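Local atomic coordinates of mucin-like protocadherin (Homo sapiens, PDB entry 6OAE), a protein that probably forms calcium-dependent heterophilic adhesion complexes with CDHR2 between neighbouring microvilli, and so helps to control their packing on epithelial cells. Residues 36-41 with 52-57; 6-11 with 70-75. One frame throughout, in Å; residues are numbered along the deposited sequence.

Interaction 1. Residues 36-41 with 52-57; sequences VTLGAL and NQLFLN
Leu38 and Leu54 meet across the interior of the first cadherin repeat, a Greek-key beta sandwich, each reaching inward from a different sheet: strand 35-38 is an outermost strand of the four-stranded sheet, strand 53-56 the middle one of the three-stranded sheet. The two leucines cross at about a right angle, and a methyl from each makes the touch, Leu38 CD2 lying 4.2 Å from Leu54 CD1. Leu54 extends with CG anti to the backbone N (chi1 -179°), which carries its branch toward strand 35-38 although its CB does not point there. Phe47 and Ile49 of strand 47-50 pack against both leucines, and Val86 adds to the packing on Leu54. At the partly exposed Asn52 the apolar packing gives way to a mixed contact. No direct hydrogen bond joins the segments; a methyl of Val36, CG1, rests 3.8 Å from Asn52 OD1, while Val30 touches both residues. Asn52, in the turn just before strand 53-56, has left-handed backbone angles (61°/34°), and its amide end bends toward strand 35-38. One water closes this end: it accepts from Val36 N at 2.9 Å and donates to Asn52 OD1 at 2.6 Å.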
# COMPACT_ATOMS: atom_id res chain seq x y z
N VAL A 36 16.11 -1.18 34.46
CA VAL A 36 15.45 -1.74 33.24
C VAL A 36 16.25 -1.30 32.02
O VAL A 36 16.60 -0.12 31.94
CB VAL A 36 13.96 -1.37 33.14
CG1 VAL A 36 13.73 0.14 32.97
CG2 VAL A 36 13.26 -2.16 32.04
N THR A 37 16.53 -2.24 31.13
CA THR A 37 17.26 -2.05 29.86
C THR A 37 16.54 -2.82 28.77
O THR A 37 15.74 -3.72 29.13
CB THR A 37 18.71 -2.52 30.02
OG1 THR A 37 18.68 -3.92 30.28
CG2 THR A 37 19.46 -1.80 31.12
N LEU A 38 16.79 -2.50 27.51
CA LEU A 38 16.22 -3.24 26.36
C LEU A 38 16.99 -4.55 26.23
O LEU A 38 18.23 -4.50 26.33
CB LEU A 38 16.31 -2.42 25.06
CG LEU A 38 15.33 -1.26 24.96
CD1 LEU A 38 15.60 -0.42 23.71
CD2 LEU A 38 13.88 -1.76 24.94
N GLY A 39 16.27 -5.66 26.04
CA GLY A 39 16.84 -6.99 25.73
C GLY A 39 17.01 -7.18 24.24
O GLY A 39 16.49 -6.35 23.44
N ALA A 40 17.70 -8.25 23.85
CA ALA A 40 18.11 -8.55 22.46
C ALA A 40 16.94 -9.08 21.62
O ALA A 40 17.13 -9.18 20.41
CB ALA A 40 19.27 -9.51 22.44
N LEU A 41 15.78 -9.42 22.21
CA LEU A 41 14.57 -9.77 21.41
C LEU A 41 13.83 -8.49 20.96
O LEU A 41 12.91 -8.62 20.15
CB LEU A 41 13.63 -10.72 22.18
CG LEU A 41 14.04 -12.20 22.18
CD1 LEU A 41 12.94 -13.05 22.82
CD2 LEU A 41 14.36 -12.71 20.78
N ASN A 52 13.62 5.66 32.93
CA ASN A 52 12.59 4.62 33.20
C ASN A 52 11.33 4.89 32.36
O ASN A 52 10.20 4.62 32.84
CB ASN A 52 12.31 4.51 34.71
CG ASN A 52 13.49 3.91 35.45
OD1 ASN A 52 14.39 3.33 34.84
ND2 ASN A 52 13.48 4.03 36.76
N GLN A 53 11.52 5.42 31.14
CA GLN A 53 10.42 5.61 30.16
C GLN A 53 10.85 4.93 28.87
O GLN A 53 12.06 4.98 28.55
CB GLN A 53 10.13 7.09 29.94
CG GLN A 53 9.64 7.82 31.19
CD GLN A 53 9.34 9.27 30.92
OE1 GLN A 53 10.17 10.01 30.44
NE2 GLN A 53 8.14 9.70 31.24
N LEU A 54 9.89 4.33 28.16
CA LEU A 54 10.12 3.69 26.86
C LEU A 54 9.75 4.70 25.78
O LEU A 54 8.63 5.26 25.82
CB LEU A 54 9.29 2.43 26.71
CG LEU A 54 9.46 1.68 25.39
CD1 LEU A 54 10.87 1.15 25.24
CD2 LEU A 54 8.43 0.56 25.27
N PHE A 55 10.66 4.90 24.85
CA PHE A 55 10.49 5.81 23.69
C PHE A 55 10.65 5.03 22.39
O PHE A 55 11.39 4.02 22.39
CB PHE A 55 11.54 6.90 23.73
CG PHE A 55 11.46 7.88 24.87
CD1 PHE A 55 12.14 7.64 26.06
CD2 PHE A 55 10.75 9.07 24.73
CE1 PHE A 55 12.07 8.56 27.10
CE2 PHE A 55 10.68 9.98 25.78
CZ PHE A 55 11.35 9.73 26.95
N LEU A 56 9.97 5.50 21.35
CA LEU A 56 10.23 5.18 19.92
C LEU A 56 11.27 6.17 19.42
O LEU A 56 11.02 7.36 19.63
CB LEU A 56 8.95 5.37 19.10
CG LEU A 56 8.10 4.15 18.79
CD1 LEU A 56 6.88 4.56 17.98
CD2 LEU A 56 8.91 3.10 18.03
N ASN A 57 12.37 5.73 18.79
CA ASN A 57 13.41 6.65 18.25
C ASN A 57 13.15 6.94 16.77
O ASN A 57 13.81 7.85 16.23
CB ASN A 57 14.83 6.10 18.36
CG ASN A 57 15.34 6.13 19.77
OD1 ASN A 57 14.85 6.90 20.60
ND2 ASN A 57 16.33 5.30 20.05
O HOH W 1 16.33 1.62 35.22

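Interaction 2. Residues 6-11 with 70-75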
# COMPACT_ATOMS: atom_id res chain seq x y z
N CYS A 6 8.87 -5.00 38.45
CA CYS A 6 8.71 -4.05 37.32
C CYS A 6 7.32 -4.20 36.72
O CYS A 6 6.87 -5.34 36.63
CB CYS A 6 9.68 -4.35 36.18
SG CYS A 6 11.27 -3.53 36.36
N SER A 7 6.70 -3.09 36.32
CA SER A 7 5.39 -3.06 35.65
C SER A 7 5.29 -1.85 34.71
O SER A 7 6.08 -0.87 34.84
CB SER A 7 4.27 -3.06 36.65
OG SER A 7 4.30 -1.89 37.45
N VAL A 8 4.36 -1.97 33.78
CA VAL A 8 3.85 -0.89 32.90
C VAL A 8 2.32 -1.00 32.98
O VAL A 8 1.81 -2.15 33.11
CB VAL A 8 4.38 -1.02 31.46
CG1 VAL A 8 5.89 -0.87 31.45
CG2 VAL A 8 3.98 -2.33 30.77
N ASN A 9 1.64 0.13 32.92
CA ASN A 9 0.15 0.22 32.96
C ASN A 9 -0.41 -0.08 31.56
O ASN A 9 -1.59 -0.33 31.46
CB ASN A 9 -0.33 1.57 33.48
CG ASN A 9 -0.24 2.70 32.47
OD1 ASN A 9 0.77 2.85 31.76
ND2 ASN A 9 -1.28 3.51 32.39
N LYS A 10 0.43 -0.04 30.52
CA LYS A 10 -0.02 -0.25 29.11
C LYS A 10 1.14 -0.87 28.35
O LYS A 10 2.26 -0.44 28.54
CB LYS A 10 -0.48 1.08 28.51
CG LYS A 10 -1.04 0.97 27.10
CD LYS A 10 -1.55 2.28 26.55
CE LYS A 10 -1.87 2.16 25.07
NZ LYS A 10 -2.41 3.41 24.49
N ASP A 11 0.87 -1.89 27.53
CA ASP A 11 1.97 -2.59 26.82
C ASP A 11 1.61 -2.85 25.36
O ASP A 11 2.47 -3.43 24.68
CB ASP A 11 2.39 -3.83 27.60
CG ASP A 11 1.33 -4.91 27.76
OD1 ASP A 11 0.27 -4.79 27.12
OD2 ASP A 11 1.60 -5.87 28.53
N ALA A 70 9.50 -4.42 22.10
CA ALA A 70 10.51 -4.02 23.10
C ALA A 70 10.51 -5.09 24.17
O ALA A 70 9.41 -5.39 24.70
CB ALA A 70 10.20 -2.67 23.67
N GLN A 71 11.69 -5.64 24.46
CA GLN A 71 11.90 -6.59 25.60
C GLN A 71 12.49 -5.76 26.72
O GLN A 71 13.61 -5.26 26.53
CB GLN A 71 12.79 -7.75 25.16
CG GLN A 71 13.09 -8.72 26.29
CD GLN A 71 14.08 -9.78 25.88
OE1 GLN A 71 15.03 -9.52 25.14
NE2 GLN A 71 13.87 -10.99 26.37
N LEU A 72 11.77 -5.59 27.82
CA LEU A 72 12.23 -4.83 28.99
C LEU A 72 12.79 -5.85 29.97
O LEU A 72 12.00 -6.70 30.41
CB LEU A 72 11.09 -4.04 29.63
CG LEU A 72 10.19 -3.23 28.69
CD1 LEU A 72 9.40 -2.21 29.47
CD2 LEU A 72 11.00 -2.56 27.60
N LEU A 73 14.09 -5.75 30.25
CA LEU A 73 14.82 -6.64 31.18
C LEU A 73 14.96 -5.89 32.48
O LEU A 73 15.61 -4.83 32.48
CB LEU A 73 16.19 -6.99 30.59
CG LEU A 73 16.22 -7.77 29.28
CD1 LEU A 73 17.65 -8.11 28.90
CD2 LEU A 73 15.39 -9.05 29.36
N CYS A 74 14.38 -6.41 33.57
CA CYS A 74 14.43 -5.78 34.91
C CYS A 74 15.44 -6.53 35.78
O CYS A 74 15.09 -7.59 36.30
CB CYS A 74 13.05 -5.73 35.51
SG CYS A 74 12.08 -4.41 34.74
N GLN A 75 16.64 -5.97 35.91
CA GLN A 75 17.81 -6.61 36.54
C GLN A 75 18.11 -5.95 37.89
O GLN A 75 17.76 -4.77 38.06
CB GLN A 75 19.01 -6.51 35.60
CG GLN A 75 18.75 -7.08 34.20
CD GLN A 75 19.97 -7.07 33.32
OE1 GLN A 75 21.05 -6.65 33.73
NE2 GLN A 75 19.81 -7.52 32.09
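Cys6 and Cys74 are joined by a disulfide, SG to SG 2.0 Å, that ties the N-terminal segment ahead of strand 12-16 to strand 67-76. Both CB atoms face the opposite segment, and in both residues SG stands beside the backbone N and anti to the carbonyl carbon (chi1 -88° in Cys6, -76° in Cys74). The C-S-S-C torsion of -100° is close to the relaxed right angle and gives the bridge left-handed sense. The separation of 3.7 Å between Cys6 CB and Cys74 CB is that of an ordinary bridge. The bridge is buried; Thr82 of strand 79-91 touches both cysteines, Pro31 lies against Cys6, and Val36 and Gln34 lie against Cys74.

Apolar packing supplies the second point of contact, two residues farther along the N-terminal segment and two back along the strand. Val8 CG1 reaches Leu72 CD1 at 4.2 Å, a touch of single methyls between side chains that each set out toward the other segment. Leu72 is further enclosed by Val36, Leu38, Leu84 and Ile28, whereas Val8 has Val26 beside it and remains partly exposed.

Hydrogen bonding plays no part between the segments. The backbone of each is paired to other strands or loops: Ser7 bonds with His29, Leu72 with Leu84. The arrangement is thus a disulfide that fastens the N-terminal segment to strand 67-76 of the first cadherin repeat, at the end of the beta sandwich remote from the calcium sites between the two repeats.

Both contacts lie in the first cadherin repeat and share one sheet, in which strands 35-38 and 67-76 are neighbours; probable hydrogen bonds run from Gly39 N to Gln71 O (2.7 Å) and from Leu73 N to Thr37 O (2.8 Å). Along the chain, interaction 1 is nested within the loop that the disulfide of interaction 2 closes. Interaction 1 joins the two sheets noncovalently, through leucine methyls at one end and a water at the other, and is only partly buried. Interaction 2 is more buried and chemically stronger, fixing an irregular N-terminal segment to a strand by a covalent bond. Val36 belongs to the surroundings of both.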